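Local coordinates for protein tyrosinase (Burkholderia thailandensis, PDB 5ZRD) that uses a pair of copper ions to hydroxylate monophenols to catechols and, as tyrosinases do, probably oxidises these on to quinones, at residues Ala104-Ser107 with Gly111-Met114; Asn215-Ala218 with Ser224-Pro227; Met304-Thr309 with Gln438-Met443. One frame throughout, in Å; residues are numbered along the deposited sequence.

Contact 1: residues Ala104-Ser107 with Gly111-Met114; sequences ALQS and GVSM
Q106, near the C-terminal end of helix 90-108, reaches across to V112, which lies in the loop that follows, and the two approach to 5.5 Å between their CA atoms. The bond from CA to CB of Q106 does not aim at the loop; it is the extended chain beyond CG that carries the amide over. Along it, CB makes no close contact with the loop, whereas CG already lies 3.2 Å from V112 O and also passes alongside G111 N. CD keeps near the same carbonyl. At the tip, NE2 donates a hydrogen bond to V112 O, 2.9 Å long with an N-H...O angle of 153°. The carbonyl oxygen lies close to the amide plane of Q106, while NE2 sits tilted 21° from the carbonyl plane of V112. One backbone carbonyl of the loop is thus tied to the helix that precedes it.

Beside this hydrogen bond the packing is apolar. L105 points at the loop, its CB 3.8 Å from CG1 of V112, and its CD1 comes to 3.9 Å from SD of M114. The sulfur reaches L105 because the methionine chain leaves with CG anti to N (chi1 -179°) and bends at chi2 and chi3, and the two side chains cross at a slant. W36 of helix 27-41 touches both L105 and M114, and F317 and F318 of helix 315-334 pack on M114; E102 takes the backbone N-H of M114. The arrangement is a chain reversal at a helix end, folding the loop back against its own helix within the tyrosinase central domain; helices 90-108 and 315-334 carry copper ligands H94 and H320, the latter about 8 Å from M114 between side chains.

Contact 2: residues Asn215-Ala218 with Ser224-Pro227; sequences NVRA and SPTP
A218 packs against P225 close to where the backbones are nearest, 5.0 Å between the CA atoms of A218 and S224; from there residues 224-227, a loop, pass across the side of helix 205-221 and then lead away from it. This is a helix and the loop that follows it, surface packing inside the tyrosinase central domain and away from the copper centre.

P225 is the residue that fits against the helix. Its ring points at it and spans two side chains: CD rests 3.8 Å from CB of A218, CG approaches CB of R217, and CB lies under the guanidinium of R217. The arginine leaves the helix with CG anti to its carbonyl carbon (chi1 -73°) and bends at chi3, which lays the flat end group across the proline. P225 CB sits 3.4 Å from the guanidinium plane, displaced toward the rim, so the group is covered on that face by aliphatic carbon.

The main polar partner of the arginine is elsewhere: NE donates to the backbone O of L125. K221, further along the helix, bonds S224 O and so ties the start of the loop to the helix as well. T226 is poorly ordered, but at the guanidinium edge, in its plane, R217 NH2 makes a weak hydrogen bond to T226 O, 3.2 Å long with an N-H...O angle of 128°.

Contact 3: residues Met304-Thr309 with Gln438-Met443; sequences MGENNT and QGSFIM
G439 brings its CA to 3.6 Å from OE2 of E306, just ahead of strand 441-450. Its backbone, with phi at 87°, suits a residue without a side chain.

S440 does the holding, with two bonds to neighbouring residues of the loop. Its backbone N-H meets OE2 of E306 at 2.8 Å and nearly straight, 169°, on the anti side of the carboxylate. Its hydroxyl, placed with OG anti to the carbonyl carbon (chi1 -59°), donates to G305 O at 2.6 Å, in the carbonyl plane. The same OG accepts from the backbone N of S468. E306 bends at chi2 to bring its carboxylate here, and OE2 also forms a salt bridge with R510; this pairing would probably stabilise the charged form of the buried acid.

From F441 the chain turns into the strand and pairs with I466 and I508 through F441 and I442. The contact thus ties strand 441-450 to the loop beside the dicopper site. That loop belongs to the second shell of the type 3 copper centre: M304 O accepts from ND1 of the copper ligand H281, and N307 lines the pocket of the bound oxygen atom.

Overall arrangement
Contacts 1 and 2 are local: in each, a loop packs on the helix it has just left, folding back along helix 90-108 in contact 1 and passing across helix 205-221 in contact 2. Contact 3 instead joins residues far apart in sequence, bringing a loop of the central domain to the start of a sheet strand. Contacts 1 and 3 are buried, contact 2 lies at the surface. Their chemistry differs: contact 1 mixes apolar packing with one hydrogen bond from a side-chain amide to a backbone carbonyl, contact 2 rests on proline against alanine and a guanidinium face with only a weak bond, and contact 3 is polar and nearest the coppers.

Contact 1: residues Ala104-Ser107 with Gly111-Met114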
ATOM      1  N   ALA A 104     -19.066 -35.828  -2.416  1.00 44.38           N
ATOM      2  CA  ALA A 104     -18.548 -36.147  -1.083  1.00 39.36           C
ATOM      3  C   ALA A 104     -19.489 -37.086  -0.329  1.00 38.40           C
ATOM      4  O   ALA A 104     -19.013 -38.016   0.303  1.00 45.20           O
ATOM      5  CB  ALA A 104     -18.344 -34.885  -0.298  1.00 45.91           C
ATOM      6  N   LEU A 105     -20.789 -36.865  -0.353  1.00 34.56           N
ATOM      7  CA  LEU A 105     -21.649 -37.794   0.362  1.00 39.40           C
ATOM      8  C   LEU A 105     -21.471 -39.202  -0.246  1.00 42.47           C
ATOM      9  O   LEU A 105     -21.595 -40.212   0.458  1.00 41.13           O
ATOM     10  CB  LEU A 105     -23.121 -37.372   0.300  1.00 33.01           C
ATOM     11  CG  LEU A 105     -23.517 -36.059   0.966  1.00 33.71           C
ATOM     12  CD1 LEU A 105     -24.976 -35.773   0.673  1.00 34.49           C
ATOM     13  CD2 LEU A 105     -23.315 -36.082   2.475  1.00 36.52           C
ATOM     14  N   GLN A 106     -21.185 -39.254  -1.544  1.00 39.49           N
ATOM     15  CA  GLN A 106     -21.203 -40.505  -2.317  1.00 40.72           C
ATOM     16  C   GLN A 106     -19.944 -41.341  -2.025  1.00 41.23           C
ATOM     17  O   GLN A 106     -19.955 -42.575  -2.152  1.00 45.91           O
ATOM     18  CB  GLN A 106     -21.328 -40.200  -3.813  1.00 38.79           C
ATOM     19  CG  GLN A 106     -22.766 -40.095  -4.302  1.00 38.02           C
ATOM     20  CD  GLN A 106     -22.874 -39.643  -5.742  1.00 40.62           C
ATOM     21  OE1 GLN A 106     -21.874 -39.343  -6.402  1.00 43.31           O
ATOM     22  NE2 GLN A 106     -24.100 -39.575  -6.239  1.00 40.10           N
ATOM     23  N   SER A 107     -18.887 -40.653  -1.620  1.00 44.31           N
ATOM     24  CA  SER A 107     -17.654 -41.249  -1.145  1.00 45.65           C
ATOM     25  C   SER A 107     -17.866 -42.012   0.171  1.00 44.83           C
ATOM     26  O   SER A 107     -17.052 -42.841   0.482  1.00 46.99           O
ATOM     27  CB  SER A 107     -16.582 -40.217  -0.959  1.00 46.32           C
ATOM     28  OG  SER A 107     -16.787 -39.553   0.277  1.00 52.08           O
ATOM     29  N   GLY A 111     -23.630 -43.855  -4.708  1.00 43.47           N
ATOM     30  CA  GLY A 111     -24.909 -43.565  -5.392  1.00 45.82           C
ATOM     31  C   GLY A 111     -25.948 -42.903  -4.481  1.00 43.88           C
ATOM     32  O   GLY A 111     -27.147 -42.913  -4.804  1.00 45.47           O
ATOM     33  N   VAL A 112     -25.568 -42.309  -3.348  1.00 39.82           N
ATOM     34  CA  VAL A 112     -26.598 -41.574  -2.569  1.00 43.41           C
ATOM     35  C   VAL A 112     -26.850 -40.241  -3.310  1.00 42.13           C
ATOM     36  O   VAL A 112     -25.955 -39.723  -4.027  1.00 39.34           O
ATOM     37  CB  VAL A 112     -26.215 -41.349  -1.092  1.00 39.12           C
ATOM     38  CG1 VAL A 112     -25.170 -40.270  -0.933  1.00 41.93           C
ATOM     39  CG2 VAL A 112     -27.417 -40.995  -0.232  1.00 45.27           C
ATOM     40  N   SER A 113     -28.063 -39.725  -3.140  1.00 36.69           N
ATOM     41  CA  SER A 113     -28.519 -38.453  -3.731  1.00 41.68           C
ATOM     42  C   SER A 113     -28.879 -37.435  -2.637  1.00 43.64           C
ATOM     43  O   SER A 113     -29.551 -37.741  -1.614  1.00 42.80           O
ATOM     44  CB  SER A 113     -29.710 -38.666  -4.657  1.00 40.64           C
ATOM     45  OG  SER A 113     -29.306 -39.391  -5.813  1.00 45.77           O
ATOM     46  N   MET A 114     -28.476 -36.203  -2.907  1.00 43.57           N
ATOM     47  CA  MET A 114     -28.787 -35.103  -2.034  1.00 41.55           C
ATOM     48  C   MET A 114     -30.236 -34.689  -2.290  1.00 38.40           C
ATOM     49  O   MET A 114     -30.556 -34.264  -3.381  1.00 40.80           O
ATOM     50  CB  MET A 114     -27.844 -33.929  -2.318  1.00 44.25           C
ATOM     51  CG  MET A 114     -28.083 -32.725  -1.428  1.00 47.18           C
ATOM     52  SD  MET A 114     -27.747 -33.050   0.323  1.00 41.75           S
ATOM     53  CE  MET A 114     -28.968 -31.969   1.067  1.00 39.44           C
TER

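Contact 2: residues Asn215-Ala218 with Ser224-Pro227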
ATOM      1  N   ASN A 215     -41.850 -18.770  12.043  1.00 29.79           N
ATOM      2  CA  ASN A 215     -41.177 -17.736  11.215  1.00 28.86           C
ATOM      3  C   ASN A 215     -41.108 -18.227   9.766  1.00 29.85           C
ATOM      4  O   ASN A 215     -41.478 -17.492   8.862  1.00 30.17           O
ATOM      5  CB  ASN A 215     -39.786 -17.407  11.765  1.00 29.48           C
ATOM      6  CG  ASN A 215     -39.119 -16.176  11.192  1.00 29.37           C
ATOM      7  OD1 ASN A 215     -37.932 -16.203  10.838  1.00 33.77           O
ATOM      8  ND2 ASN A 215     -39.841 -15.087  11.118  1.00 25.15           N
ATOM      9  N   VAL A 216     -40.752 -19.484   9.536  1.00 30.64           N
ATOM     10  CA  VAL A 216     -40.642 -19.906   8.160  1.00 34.35           C
ATOM     11  C   VAL A 216     -42.032 -19.845   7.522  1.00 38.06           C
ATOM     12  O   VAL A 216     -42.152 -19.429   6.350  1.00 31.49           O
ATOM     13  CB  VAL A 216     -39.988 -21.290   8.046  1.00 35.82           C
ATOM     14  CG1 VAL A 216     -40.199 -21.916   6.678  1.00 38.90           C
ATOM     15  CG2 VAL A 216     -38.499 -21.195   8.360  1.00 36.54           C
ATOM     16  N   ARG A 217     -43.080 -20.208   8.284  1.00 38.64           N
ATOM     17  CA  ARG A 217     -44.453 -20.228   7.682  1.00 37.39           C
ATOM     18  C   ARG A 217     -44.927 -18.808   7.322  1.00 37.80           C
ATOM     19  O   ARG A 217     -45.615 -18.588   6.314  1.00 39.05           O
ATOM     20  CB  ARG A 217     -45.443 -20.878   8.646  1.00 39.34           C
ATOM     21  CG  ARG A 217     -45.314 -22.390   8.780  1.00 40.38           C
ATOM     22  CD  ARG A 217     -46.370 -22.919   9.746  1.00 39.91           C
ATOM     23  NE  ARG A 217     -47.700 -22.791   9.151  1.00 45.91           N
ATOM     24  CZ  ARG A 217     -48.834 -22.608   9.837  1.00 46.82           C
ATOM     25  NH1 ARG A 217     -48.866 -22.783  11.151  1.00 37.06           N
ATOM     26  NH2 ARG A 217     -49.907 -22.178   9.199  1.00 43.14           N
ATOM     27  N   ALA A 218     -44.563 -17.849   8.166  1.00 37.64           N
ATOM     28  CA  ALA A 218     -44.971 -16.450   8.007  1.00 36.13           C
ATOM     29  C   ALA A 218     -44.273 -15.848   6.789  1.00 33.88           C
ATOM     30  O   ALA A 218     -44.872 -15.146   6.029  1.00 34.73           O
ATOM     31  CB  ALA A 218     -44.636 -15.648   9.248  1.00 35.09           C
ATOM     32  N   SER A 224     -48.892 -13.222   9.081  1.00 61.25           N
ATOM     33  CA  SER A 224     -48.850 -14.232  10.182  1.00 63.96           C
ATOM     34  C   SER A 224     -49.659 -15.456   9.734  1.00 66.78           C
ATOM     35  O   SER A 224     -50.751 -15.302   9.151  1.00 59.78           O
ATOM     36  CB  SER A 224     -49.364 -13.748  11.531  1.00 65.79           C
ATOM     37  OG  SER A 224     -49.630 -12.354  11.553  1.00 65.04           O
ATOM     38  N   PRO A 225     -49.129 -16.668  10.002  1.00 69.96           N
ATOM     39  CA  PRO A 225     -49.733 -17.916   9.501  1.00 76.20           C
ATOM     40  C   PRO A 225     -51.082 -18.263  10.172  1.00 82.48           C
ATOM     41  O   PRO A 225     -51.178 -18.310  11.414  1.00 67.53           O
ATOM     42  CB  PRO A 225     -48.660 -18.997   9.734  1.00 68.39           C
ATOM     43  CG  PRO A 225     -47.744 -18.440  10.809  1.00 67.34           C
ATOM     44  CD  PRO A 225     -47.900 -16.935  10.763  1.00 66.43           C
ATOM     45  N   THR A 226     -52.109 -18.474   9.335  1.00 91.31           N
ATOM     46  CA  THR A 226     -53.451 -18.913   9.766  1.00 93.50           C
ATOM     47  C   THR A 226     -53.500 -20.446   9.755  1.00 91.67           C
ATOM     48  O   THR A 226     -52.924 -21.054   8.848  1.00 75.06           O
ATOM     49  CB  THR A 226     -54.565 -18.346   8.864  1.00 98.79           C
ATOM     50  OG1 THR A 226     -54.192 -18.484   7.485  1.00 98.96           O
ATOM     51  CG2 THR A 226     -54.911 -16.904   9.184  1.00 95.60           C
ATOM     52  N   PRO A 227     -54.204 -21.070  10.741  1.00100.92           N
ATOM     53  CA  PRO A 227     -54.516 -22.509  10.685  1.00 96.16           C
ATOM     54  C   PRO A 227     -55.638 -22.725   9.655  1.00 92.52           C
ATOM     55  O   PRO A 227     -56.341 -21.767   9.334  1.00 86.34           O
ATOM     56  CB  PRO A 227     -54.935 -22.884  12.116  1.00100.54           C
ATOM     57  CG  PRO A 227     -55.602 -21.629  12.630  1.00100.19           C
ATOM     58  CD  PRO A 227     -54.911 -20.487  11.904  1.00102.72           C
TER

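Contact 3: residues Met304-Thr309 with Gln438-Met443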
ATOM      1  N   MET A 304     -26.862 -18.920   8.869  1.00 30.64           N
ATOM      2  CA  MET A 304     -27.534 -18.835   7.556  1.00 30.16           C
ATOM      3  C   MET A 304     -27.862 -17.380   7.161  1.00 28.91           C
ATOM      4  O   MET A 304     -28.167 -17.128   6.011  1.00 29.25           O
ATOM      5  CB  MET A 304     -28.834 -19.650   7.576  1.00 31.21           C
ATOM      6  CG  MET A 304     -28.638 -21.127   7.271  1.00 31.78           C
ATOM      7  SD  MET A 304     -28.194 -21.470   5.554  1.00 33.80           S
ATOM      8  CE  MET A 304     -29.709 -21.046   4.711  1.00 34.53           C
ATOM      9  N   GLY A 305     -27.791 -16.424   8.088  1.00 29.63           N
ATOM     10  CA  GLY A 305     -28.305 -15.074   7.877  1.00 26.13           C
ATOM     11  C   GLY A 305     -27.397 -14.175   7.068  1.00 28.72           C
ATOM     12  O   GLY A 305     -27.844 -13.126   6.664  1.00 28.13           O
ATOM     13  N   GLU A 306     -26.142 -14.585   6.846  1.00 27.40           N
ATOM     14  CA  GLU A 306     -25.144 -13.845   6.117  1.00 26.25           C
ATOM     15  C   GLU A 306     -24.281 -14.873   5.354  1.00 30.45           C
ATOM     16  O   GLU A 306     -24.307 -16.088   5.641  1.00 28.16           O
ATOM     17  CB  GLU A 306     -24.232 -13.041   7.051  1.00 26.75           C
ATOM     18  CG  GLU A 306     -24.792 -11.688   7.501  1.00 27.83           C
ATOM     19  CD  GLU A 306     -25.929 -11.660   8.527  1.00 26.38           C
ATOM     20  OE1 GLU A 306     -26.171 -12.669   9.201  1.00 25.63           O
ATOM     21  OE2 GLU A 306     -26.574 -10.596   8.640  1.00 26.00           O
ATOM     22  N   ASN A 307     -23.519 -14.422   4.369  1.00 27.30           N
ATOM     23  CA  ASN A 307     -22.854 -15.361   3.515  1.00 28.63           C
ATOM     24  C   ASN A 307     -21.601 -15.916   4.222  1.00 31.78           C
ATOM     25  O   ASN A 307     -21.042 -16.923   3.798  1.00 29.89           O
ATOM     26  CB  ASN A 307     -22.559 -14.727   2.165  1.00 30.65           C
ATOM     27  CG  ASN A 307     -23.754 -14.734   1.236  1.00 34.04           C
ATOM     28  OD1 ASN A 307     -23.940 -13.790   0.469  1.00 39.82           O
ATOM     29  ND2 ASN A 307     -24.570 -15.773   1.302  1.00 33.31           N
ATOM     30  N   ASN A 308     -21.171 -15.298   5.322  1.00 33.38           N
ATOM     31  CA  ASN A 308     -19.852 -15.604   5.925  1.00 30.39           C
ATOM     32  C   ASN A 308     -19.724 -17.089   6.288  1.00 29.39           C
ATOM     33  O   ASN A 308     -18.781 -17.747   5.870  1.00 25.52           O
ATOM     34  CB  ASN A 308     -19.622 -14.752   7.165  1.00 31.59           C
ATOM     35  CG  ASN A 308     -19.424 -13.304   6.818  1.00 28.93           C
ATOM     36  OD1 ASN A 308     -18.307 -12.770   6.881  1.00 30.10           O
ATOM     37  ND2 ASN A 308     -20.497 -12.700   6.372  1.00 28.35           N
ATOM     38  N   THR A 309     -20.695 -17.622   7.027  1.00 30.07           N
ATOM     39  CA  THR A 309     -20.613 -18.988   7.539  1.00 30.24           C
ATOM     40  C   THR A 309     -21.906 -19.769   7.285  1.00 30.74           C
ATOM     41  O   THR A 309     -22.083 -20.864   7.801  1.00 32.61           O
ATOM     42  CB  THR A 309     -20.319 -18.977   9.049  1.00 36.17           C
ATOM     43  OG1 THR A 309     -21.301 -18.229   9.784  1.00 33.75           O
ATOM     44  CG2 THR A 309     -18.962 -18.379   9.336  1.00 38.59           C
ATOM     45  N   GLN A 438     -23.543  -3.199   8.077  1.00 51.51           N
ATOM     46  CA  GLN A 438     -22.995  -4.386   8.660  1.00 42.78           C
ATOM     47  C   GLN A 438     -24.066  -5.487   8.557  1.00 39.86           C
ATOM     48  O   GLN A 438     -25.125  -5.395   9.197  1.00 37.85           O
ATOM     49  CB  GLN A 438     -22.618  -3.986  10.102  1.00 44.05           C
ATOM     50  CG  GLN A 438     -21.642  -4.878  10.871  1.00 39.67           C
ATOM     51  CD  GLN A 438     -20.368  -5.217  10.143  1.00 37.48           C
ATOM     52  OE1 GLN A 438     -20.373  -6.022   9.209  1.00 35.85           O
ATOM     53  NE2 GLN A 438     -19.265  -4.634  10.580  1.00 30.71           N
ATOM     54  N   GLY A 439     -23.865  -6.504   7.720  1.00 30.94           N
ATOM     55  CA  GLY A 439     -24.764  -7.653   7.713  1.00 29.50           C
ATOM     56  C   GLY A 439     -25.997  -7.496   6.816  1.00 30.15           C
ATOM     57  O   GLY A 439     -26.226  -6.462   6.205  1.00 27.55           O
ATOM     58  N   SER A 440     -26.829  -8.531   6.803  1.00 28.74           N
ATOM     59  CA  SER A 440     -28.018  -8.610   5.945  1.00 30.88           C
ATOM     60  C   SER A 440     -29.098  -7.654   6.454  1.00 31.08           C
ATOM     61  O   SER A 440     -29.016  -7.208   7.610  1.00 33.56           O
ATOM     62  CB  SER A 440     -28.542 -10.030   5.892  1.00 30.94           C
ATOM     63  OG  SER A 440     -27.550 -10.931   5.399  1.00 30.20           O
ATOM     64  N   PHE A 441     -30.074  -7.323   5.594  1.00 30.03           N
ATOM     65  CA  PHE A 441     -31.173  -6.417   5.974  1.00 29.30           C
ATOM     66  C   PHE A 441     -32.380  -6.591   5.048  1.00 28.91           C
ATOM     67  O   PHE A 441     -32.288  -7.122   3.952  1.00 26.54           O
ATOM     68  CB  PHE A 441     -30.722  -4.956   6.074  1.00 29.60           C
ATOM     69  CG  PHE A 441     -30.294  -4.268   4.813  1.00 28.56           C
ATOM     70  CD1 PHE A 441     -29.000  -4.380   4.347  1.00 31.65           C
ATOM     71  CD2 PHE A 441     -31.161  -3.450   4.119  1.00 33.90           C
ATOM     72  CE1 PHE A 441     -28.600  -3.745   3.175  1.00 33.11           C
ATOM     73  CE2 PHE A 441     -30.766  -2.810   2.949  1.00 32.68           C
ATOM     74  CZ  PHE A 441     -29.481  -2.945   2.486  1.00 33.27           C
ATOM     75  N   ILE A 442     -33.538  -6.185   5.570  1.00 31.64           N
ATOM     76  CA  ILE A 442     -34.793  -6.284   4.870  1.00 31.77           C
ATOM     77  C   ILE A 442     -35.383  -4.882   4.739  1.00 34.75           C
ATOM     78  O   ILE A 442     -35.275  -4.089   5.660  1.00 30.00           O
ATOM     79  CB  ILE A 442     -35.779  -7.209   5.589  1.00 36.29           C
ATOM     80  CG1 ILE A 442     -35.161  -8.574   5.915  1.00 37.17           C
ATOM     81  CG2 ILE A 442     -37.051  -7.325   4.758  1.00 35.25           C
ATOM     82  CD1 ILE A 442     -35.969  -9.389   6.900  1.00 38.45           C
ATOM     83  N   MET A 443     -35.936  -4.598   3.551  1.00 37.28           N
ATOM     84  CA  MET A 443     -36.725  -3.410   3.286  1.00 37.13           C
ATOM     85  C   MET A 443     -38.180  -3.867   3.146  1.00 39.08           C
ATOM     86  O   MET A 443     -38.435  -4.814   2.413  1.00 40.73           O
ATOM     87  CB  MET A 443     -36.279  -2.709   2.001  1.00 34.21           C
ATOM     88  CG  MET A 443     -34.889  -2.200   2.071  1.00 35.95           C
ATOM     89  SD  MET A 443     -34.293  -1.481   0.516  1.00 42.08           S
ATOM     90  CE  MET A 443     -35.549  -0.231   0.253  1.00 46.01           C
TER